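PDB 5FYD: 7beta-hydroxysteroid dehydrogenase from Collinsella aerofaciens, which catalyses the NADPH-dependent reduction of the 7-oxo group of 7-oxolithocholate to yield the bile acid ursodeoxycholate. Local coordinates for residues A[88-93]-A[116-121]; A[110-115]-A[153-158]; A[121-126]-A[138-143]; A[128-133]-A[177-182]; A[166-171]-A[228-233]. All coordinates share one frame; numbering follows the deposited sequence. Where two conformers were deposited one is given.

Contact 1: A[88-93]-A[116-121]; sequences MSYVAC and VVTFLK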
# COMPACT_ATOMS: atom_id res chain seq x y z
N MET A 88 -18.23 16.98 -12.17
CA MET A 88 -17.16 16.98 -11.18
C MET A 88 -17.18 15.67 -10.41
O MET A 88 -18.24 15.16 -10.09
CB MET A 88 -17.31 18.15 -10.19
CG MET A 88 -16.13 18.33 -9.23
SD MET A 88 -16.57 19.29 -7.73
CE MET A 88 -17.22 18.01 -6.69
N SER A 89 -15.99 15.13 -10.13
CA SER A 89 -15.86 14.03 -9.17
C SER A 89 -14.73 14.34 -8.20
O SER A 89 -13.61 14.60 -8.65
CB SER A 89 -15.57 12.69 -9.84
OG SER A 89 -15.38 11.68 -8.89
N TYR A 90 -15.01 14.27 -6.90
CA TYR A 90 -13.98 14.34 -5.89
C TYR A 90 -13.56 12.93 -5.49
O TYR A 90 -14.36 12.20 -4.89
CB TYR A 90 -14.42 15.15 -4.67
CG TYR A 90 -13.23 15.64 -3.89
CD1 TYR A 90 -12.59 16.80 -4.27
CD2 TYR A 90 -12.74 14.95 -2.81
CE1 TYR A 90 -11.51 17.29 -3.60
CE2 TYR A 90 -11.64 15.42 -2.11
CZ TYR A 90 -11.01 16.61 -2.52
OH TYR A 90 -9.90 17.13 -1.86
N VAL A 91 -12.34 12.57 -5.88
CA VAL A 91 -11.79 11.24 -5.70
C VAL A 91 -10.64 11.19 -4.69
O VAL A 91 -10.42 10.15 -4.08
CB VAL A 91 -11.23 10.67 -7.04
CG1 VAL A 91 -10.79 9.21 -6.87
CG2 VAL A 91 -12.24 10.82 -8.14
N ALA A 92 -9.93 12.29 -4.50
CA ALA A 92 -8.73 12.26 -3.67
C ALA A 92 -9.06 11.93 -2.24
O ALA A 92 -10.12 12.30 -1.74
CB ALA A 92 -8.05 13.60 -3.71
N CYS A 93 -8.14 11.24 -1.57
CA CYS A 93 -8.30 10.96 -0.16
C CYS A 93 -6.94 10.77 0.48
O CYS A 93 -6.00 10.27 -0.16
CB CYS A 93 -9.15 9.71 0.06
SG CYS A 93 -8.26 8.18 -0.26
N VAL A 116 -12.07 17.09 3.69
CA VAL A 116 -13.13 18.02 4.11
C VAL A 116 -13.06 19.38 3.43
O VAL A 116 -14.04 19.81 2.78
CB VAL A 116 -13.14 18.19 5.65
CG1 VAL A 116 -14.24 19.15 6.09
CG2 VAL A 116 -13.33 16.82 6.31
N VAL A 117 -11.96 20.12 3.61
CA VAL A 117 -11.91 21.50 3.16
C VAL A 117 -11.81 21.67 1.65
O VAL A 117 -12.64 22.38 1.04
CB VAL A 117 -10.80 22.30 3.88
CG1 VAL A 117 -10.69 23.72 3.34
CG2 VAL A 117 -11.03 22.27 5.39
N THR A 118 -10.78 21.08 1.03
CA THR A 118 -10.66 21.12 -0.42
C THR A 118 -11.87 20.47 -1.07
O THR A 118 -12.40 20.99 -2.03
CB THR A 118 -9.37 20.46 -0.93
OG1 THR A 118 -8.24 21.10 -0.30
CG2 THR A 118 -9.26 20.59 -2.45
N PHE A 119 -12.30 19.35 -0.50
CA PHE A 119 -13.54 18.70 -0.92
C PHE A 119 -14.71 19.68 -0.99
O PHE A 119 -15.32 19.85 -2.05
CB PHE A 119 -13.91 17.55 0.01
CG PHE A 119 -15.34 17.14 -0.10
CD1 PHE A 119 -15.82 16.56 -1.28
CD2 PHE A 119 -16.23 17.39 0.92
CE1 PHE A 119 -17.14 16.20 -1.40
CE2 PHE A 119 -17.56 17.02 0.80
CZ PHE A 119 -18.02 16.43 -0.37
N LEU A 120 -15.00 20.33 0.14
CA LEU A 120 -16.18 21.20 0.20
C LEU A 120 -16.02 22.47 -0.66
O LEU A 120 -16.99 22.91 -1.23
CB LEU A 120 -16.55 21.56 1.63
CG LEU A 120 -18.00 22.10 1.75
CD1 LEU A 120 -19.07 21.07 1.37
CD2 LEU A 120 -18.26 22.59 3.16
N LYS A 121 -14.82 23.05 -0.71
CA LYS A 121 -14.59 24.21 -1.57
C LYS A 121 -14.94 23.86 -3.01
O LYS A 121 -15.65 24.61 -3.68
CB LYS A 121 -13.12 24.68 -1.48
CG LYS A 121 -12.79 25.43 -0.20
CD LYS A 121 -11.35 25.92 -0.24
CE LYS A 121 -11.10 26.95 0.86
NZ LYS A 121 -9.74 27.53 0.66

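Contact 2: A[110-115]-A[153-158]; sequences AMINVN and NGQYGA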
# COMPACT_ATOMS: atom_id res chain seq x y z
N ALA A 110 -3.61 18.10 7.34
CA ALA A 110 -3.48 17.67 5.96
C ALA A 110 -4.70 16.83 5.57
O ALA A 110 -5.28 17.02 4.51
CB ALA A 110 -2.20 16.87 5.74
N MET A 111 -5.10 15.92 6.45
CA MET A 111 -6.26 15.06 6.18
C MET A 111 -7.55 15.86 6.12
O MET A 111 -8.38 15.66 5.23
CB MET A 111 -6.35 13.93 7.19
CG MET A 111 -5.27 12.85 6.94
SD MET A 111 -5.42 11.41 8.01
CE MET A 111 -4.83 12.04 9.56
N ILE A 112 -7.75 16.76 7.08
CA ILE A 112 -8.88 17.67 7.00
C ILE A 112 -8.93 18.43 5.66
O ILE A 112 -10.01 18.61 5.04
CB ILE A 112 -8.86 18.67 8.17
CG1 ILE A 112 -9.33 17.98 9.44
CG2 ILE A 112 -9.71 19.91 7.86
CD1 ILE A 112 -9.02 18.76 10.70
N ASN A 113 -7.77 18.89 5.22
CA ASN A 113 -7.71 19.63 3.97
C ASN A 113 -8.12 18.77 2.77
O ASN A 113 -8.89 19.22 1.93
CB ASN A 113 -6.32 20.21 3.77
CG ASN A 113 -6.11 21.43 4.61
OD1 ASN A 113 -7.06 21.95 5.20
ND2 ASN A 113 -4.90 21.90 4.66
N VAL A 114 -7.62 17.56 2.71
CA VAL A 114 -7.96 16.68 1.57
C VAL A 114 -9.42 16.23 1.63
O VAL A 114 -10.16 16.34 0.63
CB VAL A 114 -7.03 15.43 1.48
CG1 VAL A 114 -7.44 14.56 0.30
CG2 VAL A 114 -5.58 15.85 1.33
N ASN A 115 -9.86 15.73 2.78
CA ASN A 115 -11.13 15.02 2.83
C ASN A 115 -12.33 15.92 3.12
O ASN A 115 -13.48 15.54 2.85
CB ASN A 115 -11.06 13.89 3.88
CG ASN A 115 -9.93 12.91 3.61
OD1 ASN A 115 -9.64 12.56 2.47
ND2 ASN A 115 -9.31 12.45 4.66
N ASN A 153 -7.10 4.58 12.35
CA ASN A 153 -6.99 5.46 11.19
C ASN A 153 -8.25 6.33 11.16
O ASN A 153 -8.92 6.44 10.13
CB ASN A 153 -6.84 4.63 9.90
CG ASN A 153 -6.19 5.40 8.76
OD1 ASN A 153 -6.19 6.62 8.73
ND2 ASN A 153 -5.59 4.67 7.83
N GLY A 154 -8.55 6.92 12.30
CA GLY A 154 -9.85 7.55 12.57
C GLY A 154 -10.31 8.57 11.54
O GLY A 154 -11.50 8.59 11.14
N GLN A 155 -9.38 9.39 11.07
CA GLN A 155 -9.76 10.41 10.08
C GLN A 155 -10.15 9.90 8.69
O GLN A 155 -10.84 10.63 7.94
CB GLN A 155 -8.70 11.50 9.97
CG GLN A 155 -9.02 12.72 10.80
CD GLN A 155 -8.54 14.01 10.15
OE1 GLN A 155 -9.17 14.54 9.26
NE2 GLN A 155 -7.43 14.51 10.63
N TYR A 156 -9.75 8.68 8.33
CA TYR A 156 -10.18 8.02 7.07
C TYR A 156 -11.71 7.98 7.05
O TYR A 156 -12.36 8.62 6.20
CB TYR A 156 -9.62 6.57 6.98
CG TYR A 156 -9.71 5.81 5.63
CD1 TYR A 156 -10.42 6.28 4.54
CD2 TYR A 156 -9.01 4.60 5.48
CE1 TYR A 156 -10.45 5.60 3.34
CE2 TYR A 156 -9.06 3.87 4.28
CZ TYR A 156 -9.77 4.38 3.21
OH TYR A 156 -9.80 3.66 2.02
N GLY A 157 -12.27 7.28 8.02
CA GLY A 157 -13.70 7.13 8.11
C GLY A 157 -14.39 8.46 8.39
O GLY A 157 -15.46 8.71 7.87
N ALA A 158 -13.79 9.30 9.23
CA ALA A 158 -14.44 10.55 9.61
C ALA A 158 -14.60 11.45 8.38
O ALA A 158 -15.67 12.01 8.14
CB ALA A 158 -13.67 11.27 10.70
O HOH W 1 -10.40 13.30 7.22

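Contact 3: A[121-126]-A[138-143]; sequences KCFHHY and VINVSS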
# COMPACT_ATOMS: atom_id res chain seq x y z
N LYS A 121 -14.82 23.05 -0.71
CA LYS A 121 -14.59 24.21 -1.57
C LYS A 121 -14.94 23.86 -3.01
O LYS A 121 -15.65 24.61 -3.68
CB LYS A 121 -13.12 24.68 -1.48
CG LYS A 121 -12.79 25.43 -0.20
CD LYS A 121 -11.35 25.92 -0.24
CE LYS A 121 -11.10 26.95 0.86
NZ LYS A 121 -9.74 27.53 0.66
N CYS A 122 -14.45 22.71 -3.46
CA CYS A 122 -14.70 22.28 -4.82
C CYS A 122 -16.17 21.99 -5.02
O CYS A 122 -16.77 22.44 -5.99
CB CYS A 122 -13.85 21.07 -5.19
SG CYS A 122 -12.11 21.46 -5.37
N PHE A 123 -16.77 21.24 -4.10
CA PHE A 123 -18.19 20.86 -4.23
C PHE A 123 -19.06 22.11 -4.28
O PHE A 123 -19.94 22.22 -5.13
CB PHE A 123 -18.60 20.00 -3.05
CG PHE A 123 -19.86 19.17 -3.21
CD1 PHE A 123 -20.51 18.96 -4.42
CD2 PHE A 123 -20.33 18.51 -2.08
CE1 PHE A 123 -21.65 18.17 -4.48
CE2 PHE A 123 -21.44 17.69 -2.13
CZ PHE A 123 -22.10 17.52 -3.34
N HIS A 124 -18.76 23.07 -3.41
CA HIS A 124 -19.52 24.32 -3.34
C HIS A 124 -19.38 25.13 -4.63
O HIS A 124 -20.37 25.58 -5.19
CB HIS A 124 -19.04 25.16 -2.17
CG HIS A 124 -19.71 26.48 -2.05
ND1 HIS A 124 -19.08 27.66 -2.35
CD2 HIS A 124 -20.96 26.81 -1.65
CE1 HIS A 124 -19.90 28.67 -2.12
NE2 HIS A 124 -21.05 28.18 -1.70
N HIS A 125 -18.15 25.29 -5.08
CA HIS A 125 -17.86 26.13 -6.24
C HIS A 125 -18.56 25.58 -7.49
O HIS A 125 -19.29 26.31 -8.18
CB HIS A 125 -16.37 26.21 -6.39
CG HIS A 125 -15.91 27.03 -7.54
ND1 HIS A 125 -15.52 28.34 -7.41
CD2 HIS A 125 -15.73 26.70 -8.84
CE1 HIS A 125 -15.16 28.80 -8.59
NE2 HIS A 125 -15.25 27.82 -9.47
N TYR A 126 -18.39 24.28 -7.75
CA TYR A 126 -18.99 23.68 -8.94
C TYR A 126 -20.49 23.50 -8.80
O TYR A 126 -21.20 23.61 -9.81
CB TYR A 126 -18.21 22.45 -9.41
CG TYR A 126 -16.84 22.88 -9.84
CD1 TYR A 126 -16.64 23.51 -11.07
CD2 TYR A 126 -15.75 22.75 -9.00
CE1 TYR A 126 -15.38 23.97 -11.44
CE2 TYR A 126 -14.50 23.21 -9.35
CZ TYR A 126 -14.31 23.83 -10.57
OH TYR A 126 -13.06 24.29 -10.95
N VAL A 138 -22.41 15.56 -10.44
CA VAL A 138 -21.34 15.33 -9.49
C VAL A 138 -21.44 13.90 -9.01
O VAL A 138 -22.53 13.45 -8.62
CB VAL A 138 -21.46 16.24 -8.25
CG1 VAL A 138 -20.33 15.94 -7.25
CG2 VAL A 138 -21.43 17.71 -8.66
N ILE A 139 -20.33 13.18 -9.03
CA ILE A 139 -20.23 11.88 -8.34
C ILE A 139 -19.05 11.97 -7.42
O ILE A 139 -17.93 12.06 -7.87
CB ILE A 139 -20.03 10.69 -9.32
CG1 ILE A 139 -21.22 10.58 -10.28
CG2 ILE A 139 -19.81 9.38 -8.53
CD1 ILE A 139 -21.00 9.56 -11.39
N ASN A 140 -19.31 11.96 -6.12
CA ASN A 140 -18.23 11.98 -5.16
C ASN A 140 -18.01 10.58 -4.61
O ASN A 140 -18.92 9.77 -4.55
CB ASN A 140 -18.50 12.95 -4.03
CG ASN A 140 -18.52 14.37 -4.49
OD1 ASN A 140 -17.76 14.77 -5.38
ND2 ASN A 140 -19.41 15.17 -3.91
N VAL A 141 -16.77 10.30 -4.23
CA VAL A 141 -16.36 8.98 -3.79
C VAL A 141 -16.20 8.94 -2.28
O VAL A 141 -15.44 9.72 -1.69
CB VAL A 141 -15.07 8.58 -4.50
CG1 VAL A 141 -14.59 7.21 -4.05
CG2 VAL A 141 -15.29 8.63 -6.00
N SER A 142 -16.94 8.04 -1.64
CA SER A 142 -16.74 7.72 -0.23
C SER A 142 -16.17 6.31 -0.05
O SER A 142 -15.78 5.63 -1.02
CB SER A 142 -18.04 7.94 0.54
OG SER A 142 -17.81 7.91 1.94
N SER A 143 -16.13 5.88 1.21
CA SER A 143 -15.54 4.61 1.59
C SER A 143 -16.40 3.96 2.64
O SER A 143 -17.02 4.66 3.46
CB SER A 143 -14.16 4.86 2.17
OG SER A 143 -13.60 3.64 2.63

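Contact 4: A[128-133]-A[177-182]; sequences RIFAAQ and TGVDVE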
# COMPACT_ATOMS: atom_id res chain seq x y z
N ARG A 128 -22.40 25.76 -7.42
CA ARG A 128 -22.86 27.10 -7.82
C ARG A 128 -22.97 27.22 -9.33
O ARG A 128 -23.96 27.73 -9.85
CB ARG A 128 -21.93 28.17 -7.27
CG ARG A 128 -22.12 28.36 -5.78
CD ARG A 128 -21.14 29.33 -5.15
NE ARG A 128 -21.03 30.57 -5.91
CZ ARG A 128 -19.89 31.12 -6.35
NH1 ARG A 128 -18.70 30.55 -6.10
NH2 ARG A 128 -19.95 32.25 -7.05
N ILE A 129 -21.97 26.71 -10.03
CA ILE A 129 -21.98 26.77 -11.49
C ILE A 129 -23.11 25.89 -12.03
O ILE A 129 -23.95 26.35 -12.84
CB ILE A 129 -20.60 26.38 -12.07
CG1 ILE A 129 -19.56 27.45 -11.71
CG2 ILE A 129 -20.68 26.18 -13.58
CD1 ILE A 129 -18.12 26.99 -11.82
N PHE A 130 -23.15 24.62 -11.59
CA PHE A 130 -24.14 23.68 -12.09
C PHE A 130 -25.58 24.13 -11.80
O PHE A 130 -26.45 24.01 -12.68
CB PHE A 130 -23.92 22.27 -11.54
CG PHE A 130 -22.61 21.64 -11.91
CD1 PHE A 130 -22.00 21.84 -13.15
CD2 PHE A 130 -21.99 20.77 -11.01
CE1 PHE A 130 -20.80 21.20 -13.47
CE2 PHE A 130 -20.78 20.17 -11.32
CZ PHE A 130 -20.17 20.38 -12.54
N ALA A 131 -25.82 24.65 -10.61
CA ALA A 131 -27.16 25.08 -10.22
C ALA A 131 -27.59 26.32 -11.02
O ALA A 131 -28.76 26.39 -11.43
CB ALA A 131 -27.24 25.34 -8.73
N ALA A 132 -26.66 27.24 -11.27
CA ALA A 132 -26.97 28.46 -12.01
C ALA A 132 -27.37 28.18 -13.47
O ALA A 132 -28.27 28.84 -14.00
CB ALA A 132 -25.82 29.45 -11.95
N GLN A 133 -26.75 27.20 -14.09
CA GLN A 133 -27.09 26.78 -15.45
C GLN A 133 -28.14 25.66 -15.48
O GLN A 133 -28.54 25.19 -16.55
CB GLN A 133 -25.82 26.39 -16.23
CG GLN A 133 -25.10 25.15 -15.72
CD GLN A 133 -23.72 24.96 -16.29
OE1 GLN A 133 -23.04 25.91 -16.70
NE2 GLN A 133 -23.27 23.72 -16.29
N THR A 177 -34.15 18.87 -10.18
CA THR A 177 -33.42 19.91 -10.92
C THR A 177 -32.63 19.25 -12.04
O THR A 177 -32.57 18.03 -12.14
CB THR A 177 -32.43 20.67 -10.01
OG1 THR A 177 -31.29 19.84 -9.74
CG2 THR A 177 -33.09 21.08 -8.72
N GLY A 178 -32.00 20.08 -12.87
CA GLY A 178 -31.13 19.61 -13.94
C GLY A 178 -29.74 19.15 -13.53
O GLY A 178 -28.94 18.79 -14.38
N VAL A 179 -29.43 19.20 -12.24
CA VAL A 179 -28.14 18.74 -11.74
C VAL A 179 -28.35 17.37 -11.10
O VAL A 179 -29.27 17.20 -10.30
CB VAL A 179 -27.56 19.73 -10.73
CG1 VAL A 179 -26.14 19.37 -10.35
CG2 VAL A 179 -27.60 21.15 -11.28
N ASP A 180 -27.53 16.39 -11.48
CA ASP A 180 -27.60 15.03 -10.93
C ASP A 180 -26.39 14.78 -10.03
O ASP A 180 -25.26 14.90 -10.46
CB ASP A 180 -27.60 13.98 -12.04
CG ASP A 180 -28.86 14.03 -12.90
OD1 ASP A 180 -29.94 14.40 -12.38
OD2 ASP A 180 -28.76 13.71 -14.10
N VAL A 181 -26.64 14.45 -8.77
CA VAL A 181 -25.59 14.25 -7.80
C VAL A 181 -25.73 12.88 -7.18
O VAL A 181 -26.84 12.43 -6.91
CB VAL A 181 -25.60 15.38 -6.73
CG1 VAL A 181 -24.60 15.12 -5.58
CG2 VAL A 181 -25.29 16.70 -7.39
N GLU A 182 -24.61 12.21 -6.98
CA GLU A 182 -24.55 10.88 -6.40
C GLU A 182 -23.29 10.75 -5.57
O GLU A 182 -22.27 11.34 -5.89
CB GLU A 182 -24.54 9.83 -7.50
CG GLU A 182 -24.62 8.37 -7.05
CD GLU A 182 -24.21 7.42 -8.16
OE1 GLU A 182 -24.55 7.69 -9.35
OE2 GLU A 182 -23.51 6.45 -7.86

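Contact 5: A[166-171]-A[228-233]; sequences MTEAVA and ELSVIA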
# COMPACT_ATOMS: atom_id res chain seq x y z
N MET A 166 -22.51 14.84 3.32
CA MET A 166 -22.66 16.08 2.57
C MET A 166 -23.25 15.78 1.20
O MET A 166 -24.13 16.48 0.73
CB MET A 166 -21.33 16.82 2.41
CG MET A 166 -21.50 18.23 1.82
SD MET A 166 -22.28 19.29 3.07
CE MET A 166 -22.94 20.62 2.09
N THR A 167 -22.72 14.75 0.53
CA THR A 167 -23.16 14.44 -0.84
C THR A 167 -24.57 13.88 -0.84
O THR A 167 -25.36 14.20 -1.74
CB THR A 167 -22.17 13.53 -1.57
OG1 THR A 167 -20.87 14.12 -1.50
CG2 THR A 167 -22.56 13.36 -3.03
N GLU A 168 -24.91 13.08 0.16
CA GLU A 168 -26.28 12.56 0.29
C GLU A 168 -27.27 13.71 0.39
O GLU A 168 -28.29 13.70 -0.28
CB GLU A 168 -26.43 11.63 1.50
CG GLU A 168 -25.74 10.28 1.33
CD GLU A 168 -25.92 9.35 2.51
OE1 GLU A 168 -26.00 9.82 3.67
OE2 GLU A 168 -25.96 8.12 2.31
N ALA A 169 -26.93 14.70 1.21
CA ALA A 169 -27.79 15.88 1.39
C ALA A 169 -28.01 16.61 0.09
O ALA A 169 -29.15 16.88 -0.30
CB ALA A 169 -27.19 16.80 2.42
N VAL A 170 -26.91 16.88 -0.61
CA VAL A 170 -26.95 17.63 -1.88
C VAL A 170 -27.65 16.82 -2.98
O VAL A 170 -28.38 17.40 -3.79
CB VAL A 170 -25.53 18.09 -2.31
CG1 VAL A 170 -25.53 18.72 -3.69
CG2 VAL A 170 -24.97 19.07 -1.30
N ALA A 171 -27.45 15.51 -2.98
CA ALA A 171 -28.14 14.62 -3.93
C ALA A 171 -29.65 14.77 -3.82
O ALA A 171 -30.34 14.93 -4.84
CB ALA A 171 -27.71 13.17 -3.75
N GLU A 228 -30.25 7.02 -8.34
CA GLU A 228 -30.03 6.73 -6.92
C GLU A 228 -29.12 7.79 -6.35
O GLU A 228 -28.24 8.28 -7.05
CB GLU A 228 -29.43 5.34 -6.74
CG GLU A 228 -30.34 4.26 -7.32
CD GLU A 228 -29.90 2.86 -7.01
OE1 GLU A 228 -29.31 2.63 -5.94
OE2 GLU A 228 -30.16 1.97 -7.85
N LEU A 229 -29.33 8.12 -5.08
CA LEU A 229 -28.58 9.18 -4.39
C LEU A 229 -27.25 8.68 -3.80
O LEU A 229 -26.21 9.34 -3.87
CB LEU A 229 -29.43 9.81 -3.28
CG LEU A 229 -30.84 10.30 -3.64
CD1 LEU A 229 -31.52 10.91 -2.43
CD2 LEU A 229 -30.81 11.28 -4.79
N SER A 230 -27.33 7.53 -3.16
CA SER A 230 -26.25 6.99 -2.36
C SER A 230 -26.14 5.50 -2.64
O SER A 230 -27.04 4.72 -2.30
CB SER A 230 -26.53 7.25 -0.89
OG SER A 230 -25.45 6.84 -0.08
N VAL A 231 -25.02 5.11 -3.22
CA VAL A 231 -24.82 3.77 -3.76
C VAL A 231 -23.60 3.20 -3.10
O VAL A 231 -22.59 3.89 -2.96
CB VAL A 231 -24.57 3.82 -5.27
CG1 VAL A 231 -24.23 2.43 -5.86
CG2 VAL A 231 -25.77 4.44 -5.97
N ILE A 232 -23.69 1.95 -2.69
CA ILE A 232 -22.51 1.20 -2.25
C ILE A 232 -22.07 0.36 -3.45
O ILE A 232 -22.85 -0.40 -3.98
CB ILE A 232 -22.82 0.33 -1.02
CG1 ILE A 232 -23.08 1.24 0.19
CG2 ILE A 232 -21.64 -0.61 -0.72
CD1 ILE A 232 -23.69 0.54 1.36
N ALA A 233 -20.82 0.49 -3.87
CA ALA A 233 -20.33 -0.23 -5.05
C ALA A 233 -20.22 -1.71 -4.78
O ALA A 233 -19.60 -2.12 -3.81
CB ALA A 233 -18.99 0.32 -5.50

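Contact 1: A[88-93]-A[116-121]
The Y90 ring carries F119 CA over one face, 3.7 Å from the ring centroid and 16° off the ring normal, a CH-pi contact, while the F119 ring turns an edge to that ring in a T-shaped pair. The two planes lie 68° apart with centroids separated by 5.5 Å, and Y90 CB sits in the plane of the F119 ring, at its rim. This is strand-helix packing in the Rossmann fold of the short-chain dehydrogenases: Y90 ends the central strand 85-90 and F119 belongs to helix 105-132, which lies against the sheet. CG of Y90 is anti to the backbone N (chi1 -159°), and its CB points toward the helix, which lays the ring against the backbone at F119; CE2 reaches F119 CB at 3.8 Å. Farther out, the Y90 hydroxyl passes T118 CB at 3.5 Å but bonds instead to V114 O, one turn earlier on the same helix. The T118 hydroxyl, for its part, is hydrogen-bonded to F67 O and N113 O, F67 being an NADP(+)-binding residue. A leucine in place of Y90 would probably leave V114 O without this side-chain donor, and F119 CA and the F119 ring edge without the aromatic face they rest on. All three touching residues are buried, and F119 also meets I163 and T167 of helix 154-173. The edge that F119 offers Y90 is led by CD1, 3.8 Å from Y90 CG.

Contact 2: A[110-115]-A[153-158]
A water held by three groups joins N115 and Q155: it accepts from N115 ND2 at 2.9 Å and donates to Q155 O at 2.8 Å and to Q155 OE1 at 2.7 Å. The water thus links the backbone and side chain of one helix to an amide of the other, with no direct hydrogen bond between the segments. The helices are 105-132 and 154-173 of the short-chain dehydrogenase Rossmann fold; their local axes run nearly parallel, at 21°, and approach to 10.3 Å. Helix 154-173 begins with the active-site stretch that contains Y156, assigned as the proton acceptor, whose CB points away from this interface. The N115 amide lies near K160, which by similarity lowers the pKa of that tyrosine, and its ND2 also donates to L94 O. The wider pi-type turn at 113-115 includes N115. The Q155 chain bends at chi2 (-146°), bringing the amide across M111 and I112, where CD lies 3.7 Å from M111 CB. NE2 bonds to H108 O, one turn before I112, so the amide is fixed at both ends, by this backbone carbonyl and by the water. M111 bends at chi3 and crosses the start of the glutamine at a slant, SD lying 3.8 Å from Q155 CB. I112 CG1, about a right angle round from M111 CB as seen from Q155 CD, comes within 3.4 Å of Q155 OE1.

Contact 3: A[121-126]-A[138-143]
F123 reaches from helix 105-132 to strand 136-143, where N140 ND2 stands over the centre of its ring, 3.5 Å above the plane. The phenylalanine gets there by swinging CG anti to its own N (chi1 -161°): CB leaves the helix obliquely to the strand, yet the ring itself arrives at it. Ring and amide planes are 86° apart, and so the amide stands nearly upright on the ring with its nitrogen end down. N140 takes a different first torsion, CG beside its backbone N and anti to its carbonyl carbon (chi1 -66°). Both ends of this buried amide have partners beyond the ring: OD1 accepts from Y90 N, on the neighbouring strand, and ND2 bonds to T167 OG1 of helix 154-173. These bonds fix the rotation of the amide and hold ND2 over the aromatic face. V138, two residues earlier on the same side of the strand, holds CG1 anti to its N and brings it within 3.8 Å of F123 CE1. An alanine at F123 would probably open a gap beside V138 CG1 and leave N140 ND2 without the ring beneath it. The whole is a helix laid on an interior strand of the parallel sheet, with one phenylalanine set against a valine methyl and an asparagine amide, in the alpha/beta core of the Rossmann fold in short-chain dehydrogenases.

Contact 4: A[128-133]-A[177-182]
The C-terminal end of helix 105-132 packs on the start of strand 179-186, at a margin of the alpha/beta sandwich well away from the coenzyme and catalytic residues. V179, the first residue of the strand, points its CB toward the helix and spreads both methyls against F130. CG1 meets F130 CB at 3.8 Å, and CG2 approaches F130 O at 3.4 Å, a contact of methyl with carbonyl oxygen. The same CG2 lies 4.0 Å from A131 N, so CG2 rests mainly on the helix backbone while CG1 meets the side chain. With CG1 anti to the backbone N (chi1 -172°) and CG2 beside it, the valine straddles F130 CB. The F130 ring leads away from this pair, and its side chain goes on to V138 of strand 136-143, the neighbour of 179-186 in the seven-stranded parallel sheet of the Rossmann fold. M127, one turn back on the helix, also touches V179. Just before the strand, T177 OG1 accepts from V179 N at 3.2 Å, with an angle of 161° at the hydrogen; this is an ST turn. T177 OG1 is bonded to C174 O as well. Q133, three residues on from F130, sets NE2 in the plane of the F130 ring, at its edge, and the same nitrogen bonds to R135 O and M85 O.

Contact 5: A[166-171]-A[228-233]
From E168 the side chain reaches over to S230, joining helix 154-173 to strand 230-232, the last strand of the parallel sheet of this Rossmann fold. Its CB points obliquely past the strand, and CG lies beside the backbone N (chi1 -71°). The chain is extended beyond CG, which carries the tip to the strand: CG comes 3.8 Å from S230 CB, and CD 3.6 Å from S230 OG. At the end OE2 accepts a hydrogen bond from S230 OG, at 2.8 Å, through the anti lone pair, the one facing away from OE1. The other oxygen, OE1, makes a salt bridge with K165 on the same helix, so each carboxylate oxygen has its own partner; this would probably favour the ionised form. S230 presents OG anti to its own backbone N, CB pointing toward the helix. One turn farther along the helix, A171 supplies the apolar half of the contact. Its CB points at the strand and meets L229, just before it, whose CB and CD2 both come close. That leucine also touches the helix backbone, CD2 lying 3.7 Å from A171 O.

How the contacts relate
Going from the N terminus, contact 1 closes first, bringing helix 105-132 back onto strand 85-90. Contact 2 opens within that span and crosses it, reaching on to helix 154-173 beside the active site. Contact 3 is a short return from the same helix to strand 136-143 and lies wholly within the span of contact 2. Contact 4 opens before contact 3 has closed, crosses both it and contact 2, and ends on strand 179-186. Contact 5 starts inside contact 4 and outlasts it, fastening helix 154-173 to the outermost strand 230-232. Helix 105-132 serves contacts 1 to 4, and L120 of contact 1 packs on M166 of contact 5.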